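Local coordinates for mRNA export factor (Human herpesvirus 1, PDB 4YXP), which regulates viral gene expression as a dimer, inhibiting host splicing, exporting viral intronless mRNAs from the nucleus and contributing to host protein synthesis shutoff, at residues B[46-51]-B[90-95]; B[52-57]-B[82-87]; B[101-106]-B[140-145]; B[106-111]-B[149-154]; B[197-202]-B[212-217]. One frame throughout, in Å; residues are numbered along the deposited sequence.

Overall arrangement
From the N terminus of this folded C-terminal domain, which forms an intertwined dimer, the loop between helix 25-38 and helix 56-59 first meets the junction of helices 75-91 and 93-109 (interaction 1). Interaction 2 closes a shorter loop within that one, setting the entry to helix 56-59 on helix 75-91, and the two touch. Interactions 3 and 4 follow, share V106 on helix 93-109 and cross: 101-106 takes the short helix 141-144, 106-111 takes helix 146-167, about 11 Å apart between centres. Interaction 5 closes the last and smallest loop, between helix 188-204 and the turn at 212-217; it touches interactions 3 and 4. All five contacts come within reach of the second subunit, interaction 1 through F48 alone.

Interaction 1 (B[46-51]-B[90-95]); sequences QPFPAA and AGNPRA
N92 lays its amide beside the P49 ring, N92 OD1 standing 3.3 Å from P49 CD, while ND2 turns to a hydrogen bond with T88 O in the preceding helix. N92 is the N-cap residue at the break between helix 75-91 and helix 93-109, but its side chain makes no capping bond. Across this junction runs a proline-rich loop whose residues 47-49 have polyproline II-like backbone angles. F48 is the apolar centre of the contact. Its CG lies beside the backbone N (chi1 -74°), which brings one face of the ring against A95: the methyl CB sits 3.9 Å from the ring centroid, 21° off the normal, a CH-pi contact. N92 CB approaches the same ring at F48 CD1, 4.1 Å away. H265 of the second subunit, in the region important for homodimerization, also packs on F48. At the exposed end, Q46 NE2 sits over one face of the R94 guanidinium, toward its rim, the amide tilted 59° from it; Q46 NE2 and R94 NH1 are both donors, so no hydrogen bond forms. A95 CB also touches the Q46 backbone, 3.6 Å from Q46 O.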
# COMPACT_ATOMS: atom_id res chain seq x y z
N GLN B 46 4.42 -17.46 24.65
CA GLN B 46 4.97 -18.49 23.78
C GLN B 46 5.84 -17.90 22.67
O GLN B 46 5.48 -17.96 21.50
CB GLN B 46 3.86 -19.34 23.17
CG GLN B 46 3.09 -20.17 24.19
CD GLN B 46 2.50 -21.44 23.60
OE1 GLN B 46 3.09 -22.05 22.70
NE2 GLN B 46 1.34 -21.84 24.10
N PRO B 47 6.99 -17.32 23.05
CA PRO B 47 7.94 -16.79 22.08
C PRO B 47 8.73 -17.90 21.40
O PRO B 47 8.64 -19.05 21.83
CB PRO B 47 8.86 -15.92 22.94
CG PRO B 47 8.85 -16.59 24.27
CD PRO B 47 7.46 -17.16 24.43
N PHE B 48 9.49 -17.57 20.35
CA PHE B 48 10.43 -18.53 19.78
C PHE B 48 11.48 -18.88 20.82
O PHE B 48 12.02 -17.99 21.47
CB PHE B 48 11.12 -17.96 18.54
CG PHE B 48 10.25 -17.89 17.31
CD1 PHE B 48 9.78 -19.04 16.71
CD2 PHE B 48 9.95 -16.66 16.74
CE1 PHE B 48 8.99 -18.97 15.57
CE2 PHE B 48 9.17 -16.59 15.60
CZ PHE B 48 8.69 -17.74 15.02
N PRO B 49 11.77 -20.19 21.00
CA PRO B 49 12.97 -20.52 21.77
C PRO B 49 14.21 -20.02 21.04
O PRO B 49 14.29 -20.19 19.82
CB PRO B 49 12.94 -22.05 21.84
CG PRO B 49 11.53 -22.43 21.55
CD PRO B 49 11.01 -21.39 20.62
N ALA B 50 15.15 -19.41 21.75
CA ALA B 50 16.28 -18.75 21.09
C ALA B 50 17.64 -19.16 21.67
O ALA B 50 18.66 -18.52 21.38
CB ALA B 50 16.12 -17.24 21.18
N ALA B 51 17.66 -20.21 22.48
CA ALA B 51 18.91 -20.66 23.09
C ALA B 51 19.88 -21.19 22.04
O ALA B 51 19.53 -22.05 21.24
CB ALA B 51 18.63 -21.73 24.14
N ALA B 90 9.61 -23.98 11.79
CA ALA B 90 8.83 -25.20 11.61
C ALA B 90 8.52 -25.87 12.95
O ALA B 90 7.48 -26.51 13.10
CB ALA B 90 9.57 -26.16 10.70
N GLY B 91 9.42 -25.73 13.91
CA GLY B 91 9.30 -26.42 15.18
C GLY B 91 8.38 -25.74 16.18
O GLY B 91 8.09 -26.31 17.23
N ASN B 92 7.92 -24.54 15.85
CA ASN B 92 7.13 -23.74 16.78
C ASN B 92 5.95 -23.08 16.08
O ASN B 92 5.96 -21.88 15.82
CB ASN B 92 8.02 -22.68 17.43
CG ASN B 92 9.17 -23.28 18.22
OD1 ASN B 92 9.02 -23.65 19.37
ND2 ASN B 92 10.34 -23.38 17.58
N PRO B 93 4.91 -23.88 15.76
CA PRO B 93 3.79 -23.39 14.95
C PRO B 93 3.02 -22.22 15.56
O PRO B 93 2.63 -21.31 14.83
CB PRO B 93 2.88 -24.61 14.81
CG PRO B 93 3.32 -25.57 15.86
CD PRO B 93 4.77 -25.31 16.08
N ARG B 94 2.81 -22.23 16.88
CA ARG B 94 2.07 -21.15 17.51
C ARG B 94 2.85 -19.83 17.43
O ARG B 94 2.30 -18.81 17.02
CB ARG B 94 1.74 -21.49 18.97
CG ARG B 94 0.72 -22.61 19.12
CD ARG B 94 0.16 -22.72 20.53
NE ARG B 94 -0.61 -21.54 20.91
CZ ARG B 94 -1.33 -21.44 22.02
NH1 ARG B 94 -1.40 -22.45 22.88
NH2 ARG B 94 -2.00 -20.32 22.28
N ALA B 95 4.12 -19.87 17.79
CA ALA B 95 4.98 -18.69 17.65
C ALA B 95 5.07 -18.22 16.20
O ALA B 95 5.11 -17.02 15.93
CB ALA B 95 6.37 -18.99 18.19

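Interaction 2 (B[52-57]-B[82-87]); sequences NSPWAP and GPSLYR
The W55 indole presents one face to L85, whose CB stands 3.6 Å from the centroid of the five-membered ring and only 11° off its normal, a CH-pi contact. Around the indole edge, near its plane, come G82 N by CZ2 and the S84 hydroxyl by CD1, with S53 OG also in plane. L85 spreads over the indole because its CG is anti to the backbone N (chi1 -178°): L85 CD1 reaches back to W55 CG at 3.9 Å, and CD2 lies 4.0 Å from W55 CE3 on the six-membered ring. The ring is fixed in rotation from its polar end as well, since NE1 donates to H81 O, just ahead of 82-87 on the same helix.

Next to this apolar patch the polar link is indirect. The hydroxyls of S53 and S84 are 4.4 Å apart, OG to OG, and one water spans them, 2.7 Å from S53 OG and 2.9 Å from S84 OG. S53 OG has a second task: it accepts from W55 N at 3.0 Å, forming an ST turn, within a type I beta turn from S53 to A56 that swings the tryptophan toward the helix.

L59 of helix 56-59 packs on S53 and L85, and W125 of helix 112-132 touches L85. The second subunit adds Y268, part of the region important for homodimerization, which packs on both W55 and L85, so this corner where the loop enters helix 56-59 and lies on helix 75-91 also belongs to the dimer interface.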
# COMPACT_ATOMS: atom_id res chain seq x y z
N ASN B 52 21.10 -20.65 22.05
CA ASN B 52 22.15 -21.06 21.12
C ASN B 52 21.72 -20.93 19.66
O ASN B 52 22.12 -21.73 18.81
CB ASN B 52 22.58 -22.50 21.41
CG ASN B 52 23.39 -22.62 22.67
OD1 ASN B 52 22.85 -22.75 23.77
ND2 ASN B 52 24.72 -22.59 22.53
N SER B 53 20.91 -19.92 19.38
CA SER B 53 20.55 -19.59 18.00
C SER B 53 21.29 -18.33 17.56
O SER B 53 21.27 -17.33 18.27
CB SER B 53 19.04 -19.38 17.87
OG SER B 53 18.71 -18.87 16.58
N PRO B 54 21.94 -18.37 16.39
CA PRO B 54 22.53 -17.13 15.88
C PRO B 54 21.48 -16.11 15.46
O PRO B 54 21.81 -14.97 15.14
CB PRO B 54 23.35 -17.60 14.67
CG PRO B 54 22.65 -18.84 14.21
CD PRO B 54 22.13 -19.50 15.45
N TRP B 55 20.21 -16.52 15.46
CA TRP B 55 19.11 -15.64 15.06
C TRP B 55 18.40 -15.03 16.27
O TRP B 55 17.38 -14.37 16.12
CB TRP B 55 18.10 -16.40 14.22
CG TRP B 55 18.65 -16.94 12.94
CD1 TRP B 55 19.14 -18.20 12.72
CD2 TRP B 55 18.75 -16.24 11.69
NE1 TRP B 55 19.56 -18.31 11.41
CE2 TRP B 55 19.33 -17.13 10.76
CE3 TRP B 55 18.42 -14.95 11.28
CZ2 TRP B 55 19.58 -16.76 9.44
CZ3 TRP B 55 18.67 -14.59 9.97
CH2 TRP B 55 19.24 -15.49 9.07
N ALA B 56 18.95 -15.26 17.46
CA ALA B 56 18.29 -14.83 18.70
C ALA B 56 17.82 -13.37 18.66
O ALA B 56 16.73 -13.06 19.15
CB ALA B 56 19.22 -15.06 19.89
N PRO B 57 18.64 -12.46 18.11
CA PRO B 57 18.22 -11.05 18.07
C PRO B 57 16.91 -10.78 17.33
O PRO B 57 16.17 -9.88 17.73
CB PRO B 57 19.39 -10.37 17.35
CG PRO B 57 20.56 -11.22 17.67
CD PRO B 57 20.04 -12.62 17.66
N GLY B 82 20.71 -20.27 7.43
CA GLY B 82 19.32 -20.39 7.03
C GLY B 82 18.58 -21.59 7.61
O GLY B 82 17.50 -21.44 8.17
N PRO B 83 19.16 -22.79 7.47
CA PRO B 83 18.49 -24.00 7.98
C PRO B 83 18.11 -23.91 9.46
O PRO B 83 17.08 -24.46 9.85
CB PRO B 83 19.54 -25.09 7.75
CG PRO B 83 20.28 -24.62 6.54
CD PRO B 83 20.37 -23.12 6.70
N SER B 84 18.92 -23.22 10.26
CA SER B 84 18.65 -23.07 11.69
C SER B 84 17.35 -22.30 11.93
O SER B 84 16.50 -22.72 12.71
CB SER B 84 19.81 -22.36 12.38
OG SER B 84 19.51 -22.09 13.74
N LEU B 85 17.21 -21.16 11.26
CA LEU B 85 16.01 -20.34 11.41
C LEU B 85 14.80 -21.11 10.90
O LEU B 85 13.72 -21.07 11.50
CB LEU B 85 16.17 -19.01 10.67
CG LEU B 85 15.01 -18.02 10.78
CD1 LEU B 85 14.83 -17.56 12.21
CD2 LEU B 85 15.23 -16.83 9.85
N TYR B 86 14.99 -21.81 9.79
CA TYR B 86 13.95 -22.63 9.18
C TYR B 86 13.43 -23.63 10.19
O TYR B 86 12.22 -23.80 10.36
CB TYR B 86 14.51 -23.34 7.94
CG TYR B 86 13.54 -24.21 7.18
CD1 TYR B 86 13.12 -25.44 7.68
CD2 TYR B 86 13.07 -23.83 5.93
CE1 TYR B 86 12.24 -26.24 6.98
CE2 TYR B 86 12.19 -24.63 5.22
CZ TYR B 86 11.78 -25.83 5.75
OH TYR B 86 10.91 -26.63 5.04
N ARG B 87 14.36 -24.28 10.88
CA ARG B 87 14.04 -25.29 11.88
C ARG B 87 13.25 -24.68 13.04
O ARG B 87 12.31 -25.28 13.56
CB ARG B 87 15.34 -25.94 12.38
CG ARG B 87 15.18 -27.33 12.94
CD ARG B 87 16.47 -28.14 12.82
NE ARG B 87 17.57 -27.56 13.60
CZ ARG B 87 18.68 -27.02 13.09
NH1 ARG B 87 18.88 -26.95 11.78
NH2 ARG B 87 19.60 -26.54 13.91
O HOH W 1 17.35 -20.62 14.98

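Interaction 3 (B[101-106]-B[140-145]); sequences AMRDCV and DPIIGT
R103 runs fully extended from CG to NE, with CG trans to the backbone N (chi1 176°), and reaches straight across to T145, whose OG1 is tucked between its own backbone N and carbonyl carbon (chi1 54°). R103 NE donates to T145 OG1 at 2.9 Å, with an N-H...O angle of 138°; the oxygen sits nearly in the guanidinium plane, at its edge. Over one face of the same group lies I142 CG1, centred 4.1 Å above the plane. A water completes the polar cluster: it accepts from R103 NH2, donates to I142 O at 2.6 Å, and also bonds to T145 OG1. The T145 methyl packs alongside, T145 CG2 3.7 Å from D104 N.

The short, weakly bonded helix 141-144 is capped by D140. I142 N donates to D140 OD1 at 2.7 Å, and I143 N donates to D140 OD1 at 3.1 Å. D140 OD2 receives W125 NE1 of helix 112-132, so both oxygens of the capping carboxylate are held.

The contact is buried where helix 93-109 meets the turn leading into helix 146-167. F89 of helix 75-91 packs on P141 and I142. R103 NH1 has a salt bridge to E121 of helix 112-132 and a hydrogen bond to G266 O of the second subunit, so the tip of R103 joins helix 112-132 and the second subunit.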
# COMPACT_ATOMS: atom_id res chain seq x y z
N ALA B 101 1.63 -13.03 11.46
CA ALA B 101 0.62 -11.98 11.56
C ALA B 101 1.27 -10.60 11.70
O ALA B 101 0.82 -9.63 11.08
CB ALA B 101 -0.31 -12.24 12.73
N MET B 102 2.31 -10.51 12.51
CA MET B 102 3.00 -9.24 12.73
C MET B 102 3.79 -8.81 11.50
O MET B 102 3.77 -7.65 11.11
CB MET B 102 3.92 -9.34 13.95
CG MET B 102 3.24 -9.00 15.28
SD MET B 102 4.36 -9.15 16.69
CE MET B 102 4.86 -10.85 16.52
N ARG B 103 4.48 -9.76 10.87
CA ARG B 103 5.26 -9.45 9.67
C ARG B 103 4.35 -8.95 8.56
O ARG B 103 4.74 -8.10 7.76
CB ARG B 103 6.04 -10.68 9.20
CG ARG B 103 6.80 -10.46 7.89
CD ARG B 103 7.59 -11.70 7.49
NE ARG B 103 8.18 -11.58 6.15
CZ ARG B 103 9.40 -11.11 5.90
NH1 ARG B 103 10.20 -10.71 6.88
NH2 ARG B 103 9.82 -11.04 4.64
N ASP B 104 3.13 -9.49 8.50
CA ASP B 104 2.19 -9.12 7.46
C ASP B 104 1.85 -7.64 7.59
O ASP B 104 1.80 -6.92 6.59
CB ASP B 104 0.93 -9.98 7.53
CG ASP B 104 0.13 -9.95 6.24
OD1 ASP B 104 0.38 -10.80 5.36
OD2 ASP B 104 -0.75 -9.08 6.11
N CYS B 105 1.65 -7.19 8.82
CA CYS B 105 1.35 -5.78 9.08
C CYS B 105 2.55 -4.89 8.76
O CYS B 105 2.40 -3.81 8.19
CB CYS B 105 0.93 -5.57 10.53
SG CYS B 105 -0.67 -6.31 10.94
N VAL B 106 3.74 -5.34 9.14
CA VAL B 106 4.96 -4.57 8.88
C VAL B 106 5.12 -4.34 7.38
O VAL B 106 5.35 -3.22 6.94
CB VAL B 106 6.20 -5.28 9.46
CG1 VAL B 106 7.48 -4.56 9.04
CG2 VAL B 106 6.11 -5.35 10.97
N ASP B 140 5.38 -20.89 6.93
CA ASP B 140 6.63 -20.17 7.11
C ASP B 140 6.35 -18.66 7.14
O ASP B 140 5.69 -18.15 6.24
CB ASP B 140 7.58 -20.57 5.97
CG ASP B 140 8.90 -19.83 6.00
OD1 ASP B 140 8.90 -18.58 6.07
OD2 ASP B 140 9.94 -20.52 5.90
N PRO B 141 6.81 -17.94 8.19
CA PRO B 141 6.45 -16.51 8.26
C PRO B 141 6.90 -15.67 7.07
O PRO B 141 6.21 -14.71 6.71
CB PRO B 141 7.17 -16.04 9.53
CG PRO B 141 7.27 -17.26 10.38
CD PRO B 141 7.49 -18.39 9.41
N ILE B 142 8.04 -16.01 6.46
CA ILE B 142 8.57 -15.23 5.35
C ILE B 142 7.79 -15.55 4.08
O ILE B 142 7.32 -14.65 3.38
CB ILE B 142 10.08 -15.49 5.18
CG1 ILE B 142 10.84 -14.96 6.39
CG2 ILE B 142 10.61 -14.84 3.90
CD1 ILE B 142 12.33 -15.26 6.39
N ILE B 143 7.64 -16.84 3.77
CA ILE B 143 6.89 -17.25 2.59
C ILE B 143 5.42 -16.84 2.74
O ILE B 143 4.79 -16.39 1.78
CB ILE B 143 7.04 -18.76 2.35
CG1 ILE B 143 8.50 -19.08 2.01
CG2 ILE B 143 6.11 -19.22 1.22
CD1 ILE B 143 8.80 -20.55 1.86
N GLY B 144 4.89 -16.98 3.96
CA GLY B 144 3.48 -16.71 4.21
C GLY B 144 3.02 -15.28 4.00
O GLY B 144 1.82 -15.03 3.86
N THR B 145 3.95 -14.33 4.00
CA THR B 145 3.58 -12.91 3.86
C THR B 145 3.96 -12.35 2.49
O THR B 145 4.06 -11.14 2.32
CB THR B 145 4.23 -12.04 4.95
OG1 THR B 145 5.65 -12.24 4.95
CG2 THR B 145 3.67 -12.39 6.33
O HOH W 2 7.64 -12.10 2.81

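Interaction 4 (B[106-111]-B[149-154]); sequences VLRQEN and VLDNLA
N152 forms the tight part of this contact, its amide pushed against the last turn of helix 93-109 and the residues that follow. CG is trans to the backbone N (chi1 -159°), which aims ND2 at E110 O: N152 ND2 donates to E110 O at 3.0 Å with a nearly straight N-H...O angle of 172°, the donor lying above the carbonyl plane. N152 ND2 also stands 3.0 Å from L107 O. The apolar packing beside this amide is looser, with L107 CD2 coming no nearer than 4.3 Å to V149 CB.

One water bridges the two segments as well, donating to R108 O at 2.9 Å and to N152 OD1 at 3.2 Å, and OD1 has R156 NE as a further partner on its own helix.

R108 begins by pointing off from helix 146-167, but its extended chain carries the guanidinium back to D151. R108 NH1 bonds D151 OD2 at 2.9 Å in a salt bridge, meeting the oxygen on its anti side, with guanidinium and carboxylate planes 72° apart. The same arginine is shared: NE makes a salt bridge with D104, one turn earlier, and NH1 also donates to T155 O of the second subunit. These partners would be expected to hold the guanidinium in place.

Helix 112-132 packs on both helices here, S118 against L107, A119 against V149 and A115 against N152. P159 of the second subunit packs on R108, so this part of helix 93-109 touches both helix 146-167 of its own chain and the second subunit.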
# COMPACT_ATOMS: atom_id res chain seq x y z
N VAL B 106 3.74 -5.34 9.14
CA VAL B 106 4.96 -4.57 8.88
C VAL B 106 5.12 -4.34 7.38
O VAL B 106 5.35 -3.22 6.94
CB VAL B 106 6.20 -5.28 9.46
CG1 VAL B 106 7.48 -4.56 9.04
CG2 VAL B 106 6.11 -5.35 10.97
N LEU B 107 5.00 -5.41 6.61
CA LEU B 107 5.25 -5.35 5.18
C LEU B 107 4.21 -4.51 4.44
O LEU B 107 4.51 -3.92 3.39
CB LEU B 107 5.29 -6.77 4.60
CG LEU B 107 6.69 -7.38 4.47
CD1 LEU B 107 7.51 -7.21 5.74
CD2 LEU B 107 6.59 -8.86 4.10
N ARG B 108 3.01 -4.43 4.99
CA ARG B 108 1.94 -3.66 4.37
C ARG B 108 2.06 -2.16 4.66
O ARG B 108 1.36 -1.35 4.04
CB ARG B 108 0.58 -4.20 4.82
CG ARG B 108 0.23 -5.51 4.11
CD ARG B 108 -1.04 -6.20 4.58
NE ARG B 108 -1.17 -7.50 3.93
CZ ARG B 108 -1.69 -7.70 2.72
NH1 ARG B 108 -2.18 -6.69 2.02
NH2 ARG B 108 -1.73 -8.92 2.22
N GLN B 109 2.95 -1.78 5.57
CA GLN B 109 3.15 -0.36 5.88
C GLN B 109 4.59 0.12 5.65
O GLN B 109 4.92 1.26 5.98
CB GLN B 109 2.73 -0.07 7.34
CG GLN B 109 3.53 -0.81 8.41
CD GLN B 109 4.86 -0.15 8.73
OE1 GLN B 109 4.90 0.94 9.31
NE2 GLN B 109 5.95 -0.81 8.38
N GLU B 110 5.43 -0.73 5.07
CA GLU B 110 6.82 -0.35 4.79
C GLU B 110 6.93 0.70 3.69
O GLU B 110 6.07 0.76 2.81
CB GLU B 110 7.64 -1.58 4.39
CG GLU B 110 8.08 -2.44 5.56
CD GLU B 110 8.98 -3.59 5.14
OE1 GLU B 110 8.73 -4.20 4.07
OE2 GLU B 110 9.93 -3.89 5.89
N ASN B 111 7.98 1.52 3.74
CA ASN B 111 8.22 2.50 2.68
C ASN B 111 8.84 1.79 1.47
O ASN B 111 9.09 0.59 1.53
CB ASN B 111 9.10 3.66 3.17
CG ASN B 111 10.54 3.25 3.47
OD1 ASN B 111 11.07 2.29 2.92
ND2 ASN B 111 11.18 4.01 4.36
N VAL B 149 4.06 -7.96 0.61
CA VAL B 149 5.06 -7.17 -0.11
C VAL B 149 4.57 -6.97 -1.55
O VAL B 149 4.79 -5.90 -2.14
CB VAL B 149 6.48 -7.82 -0.04
CG1 VAL B 149 6.44 -9.30 -0.36
CG2 VAL B 149 7.46 -7.08 -0.96
N LEU B 150 3.89 -7.97 -2.10
CA LEU B 150 3.27 -7.83 -3.42
C LEU B 150 2.29 -6.65 -3.46
O LEU B 150 2.39 -5.78 -4.34
CB LEU B 150 2.54 -9.12 -3.81
CG LEU B 150 1.73 -9.08 -5.11
CD1 LEU B 150 2.62 -8.72 -6.30
CD2 LEU B 150 1.05 -10.42 -5.34
N ASP B 151 1.35 -6.62 -2.52
CA ASP B 151 0.34 -5.56 -2.47
C ASP B 151 0.98 -4.18 -2.30
O ASP B 151 0.58 -3.20 -2.94
CB ASP B 151 -0.66 -5.80 -1.34
CG ASP B 151 -1.71 -6.84 -1.68
OD1 ASP B 151 -1.70 -7.34 -2.83
OD2 ASP B 151 -2.55 -7.14 -0.81
N ASN B 152 1.97 -4.10 -1.41
CA ASN B 152 2.63 -2.84 -1.12
C ASN B 152 3.35 -2.29 -2.36
O ASN B 152 3.19 -1.12 -2.71
CB ASN B 152 3.62 -3.00 0.04
CG ASN B 152 3.95 -1.68 0.71
OD1 ASN B 152 3.24 -0.69 0.54
ND2 ASN B 152 5.03 -1.67 1.47
N LEU B 153 4.15 -3.13 -3.01
CA LEU B 153 4.89 -2.69 -4.20
C LEU B 153 3.94 -2.31 -5.33
O LEU B 153 4.18 -1.35 -6.07
CB LEU B 153 5.85 -3.78 -4.68
CG LEU B 153 7.14 -3.98 -3.86
CD1 LEU B 153 7.91 -5.20 -4.36
CD2 LEU B 153 8.03 -2.75 -3.92
N ALA B 154 2.86 -3.07 -5.48
CA ALA B 154 1.87 -2.78 -6.51
C ALA B 154 1.20 -1.43 -6.28
O ALA B 154 0.99 -0.66 -7.21
CB ALA B 154 0.83 -3.89 -6.57
O HOH W 3 1.46 1.07 2.51

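Interaction 5 (B[197-202]-B[212-217]); sequences ARLANR and YATLGV
R198 leaves helix 188-204 with CB beside the methyl of T214, 3.9 Å from T214 CG2. The chain then bends at chi3 (64°), and R198 CD passes T214 O at 3.7 Å on its way to the polar tip. R198 NE donates to T214 O at 2.9 Å with an N-H...O angle of 171°, the oxygen lying in the guanidinium plane. R198 NH2 donates to A213 O at 3.0 Å, this time from well above the carbonyl plane, while G216 N reaches A213 O from the other face. NH1 turns away to R180 O. A single arginine thus grips two successive carbonyls of the 3-10 turn 212-214, within the zinc finger region of residues 163-251, though away from the metal site. T214 lies against helix 188-204, its CG2 3.6 Å from R202 CG and over one face of the R202 guanidinium. The hydroxyl is directed to D211 O, just before the turn. Beyond T214, the leucines carry the contact inward, with L215 CD2 4.2 Å from L199 CD1, and L199 packs further on T122 and C126 of helix 112-132 and on T146 of helix 146-167.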
# COMPACT_ATOMS: atom_id res chain seq x y z
N ALA B 197 3.38 -13.01 -7.34
CA ALA B 197 1.97 -13.36 -7.51
C ALA B 197 1.77 -14.87 -7.50
O ALA B 197 0.82 -15.38 -6.91
CB ALA B 197 1.42 -12.76 -8.79
N ARG B 198 2.68 -15.58 -8.17
CA ARG B 198 2.61 -17.04 -8.21
C ARG B 198 2.79 -17.61 -6.81
O ARG B 198 2.02 -18.46 -6.38
CB ARG B 198 3.67 -17.61 -9.16
CG ARG B 198 3.33 -17.44 -10.63
CD ARG B 198 4.53 -17.76 -11.53
NE ARG B 198 4.97 -19.15 -11.44
CZ ARG B 198 4.51 -20.14 -12.19
NH1 ARG B 198 3.56 -19.93 -13.10
NH2 ARG B 198 4.99 -21.37 -12.04
N LEU B 199 3.81 -17.13 -6.10
CA LEU B 199 4.09 -17.62 -4.76
C LEU B 199 2.92 -17.30 -3.82
O LEU B 199 2.47 -18.16 -3.07
CB LEU B 199 5.39 -17.00 -4.23
CG LEU B 199 5.91 -17.52 -2.89
CD1 LEU B 199 6.13 -19.03 -2.93
CD2 LEU B 199 7.20 -16.81 -2.52
N ALA B 200 2.41 -16.07 -3.88
CA ALA B 200 1.28 -15.67 -3.04
C ALA B 200 0.06 -16.54 -3.32
O ALA B 200 -0.69 -16.89 -2.41
CB ALA B 200 0.95 -14.20 -3.25
N ASN B 201 -0.14 -16.89 -4.59
CA ASN B 201 -1.28 -17.71 -4.99
C ASN B 201 -1.22 -19.09 -4.33
O ASN B 201 -2.22 -19.57 -3.81
CB ASN B 201 -1.34 -17.85 -6.51
CG ASN B 201 -2.43 -18.80 -6.96
OD1 ASN B 201 -2.18 -19.96 -7.27
ND2 ASN B 201 -3.66 -18.31 -6.99
N ARG B 202 -0.05 -19.72 -4.37
CA ARG B 202 0.10 -21.05 -3.78
C ARG B 202 -0.10 -20.99 -2.27
O ARG B 202 -0.65 -21.91 -1.67
CB ARG B 202 1.47 -21.64 -4.09
CG ARG B 202 1.83 -21.67 -5.57
CD ARG B 202 0.88 -22.53 -6.38
NE ARG B 202 1.35 -22.67 -7.76
CZ ARG B 202 1.22 -21.73 -8.70
NH1 ARG B 202 0.63 -20.57 -8.42
NH2 ARG B 202 1.68 -21.94 -9.92
N TYR B 212 8.74 -26.07 -6.38
CA TYR B 212 9.82 -25.17 -6.79
C TYR B 212 9.51 -24.51 -8.14
O TYR B 212 10.01 -23.43 -8.44
CB TYR B 212 11.15 -25.91 -6.88
CG TYR B 212 11.80 -26.29 -5.56
CD1 TYR B 212 11.20 -26.00 -4.34
CD2 TYR B 212 13.03 -26.93 -5.55
CE1 TYR B 212 11.81 -26.35 -3.14
CE2 TYR B 212 13.65 -27.28 -4.36
CZ TYR B 212 13.04 -26.99 -3.16
OH TYR B 212 13.66 -27.35 -1.98
N ALA B 213 8.69 -25.18 -8.95
CA ALA B 213 8.31 -24.66 -10.26
C ALA B 213 7.57 -23.33 -10.13
O ALA B 213 7.55 -22.52 -11.06
CB ALA B 213 7.46 -25.68 -11.01
N THR B 214 6.96 -23.12 -8.97
CA THR B 214 6.29 -21.86 -8.67
C THR B 214 7.25 -20.68 -8.85
O THR B 214 6.86 -19.61 -9.31
CB THR B 214 5.73 -21.85 -7.23
OG1 THR B 214 4.86 -22.98 -7.04
CG2 THR B 214 4.95 -20.56 -6.96
N LEU B 215 8.51 -20.89 -8.48
CA LEU B 215 9.54 -19.86 -8.59
C LEU B 215 10.34 -19.97 -9.89
O LEU B 215 11.38 -19.33 -10.04
CB LEU B 215 10.50 -19.93 -7.40
CG LEU B 215 10.01 -19.53 -6.00
CD1 LEU B 215 9.30 -18.18 -6.01
CD2 LEU B 215 9.12 -20.60 -5.39
N GLY B 216 9.86 -20.79 -10.82
CA GLY B 216 10.52 -20.94 -12.10
C GLY B 216 11.72 -21.87 -12.07
O GLY B 216 12.58 -21.81 -12.95
N VAL B 217 11.77 -22.72 -11.06
CA VAL B 217 12.91 -23.62 -10.85
C VAL B 217 12.50 -25.05 -11.18
O VAL B 217 11.58 -25.60 -10.57
CB VAL B 217 13.44 -23.51 -9.40
CG1 VAL B 217 14.55 -24.52 -9.14
CG2 VAL B 217 13.94 -22.10 -9.14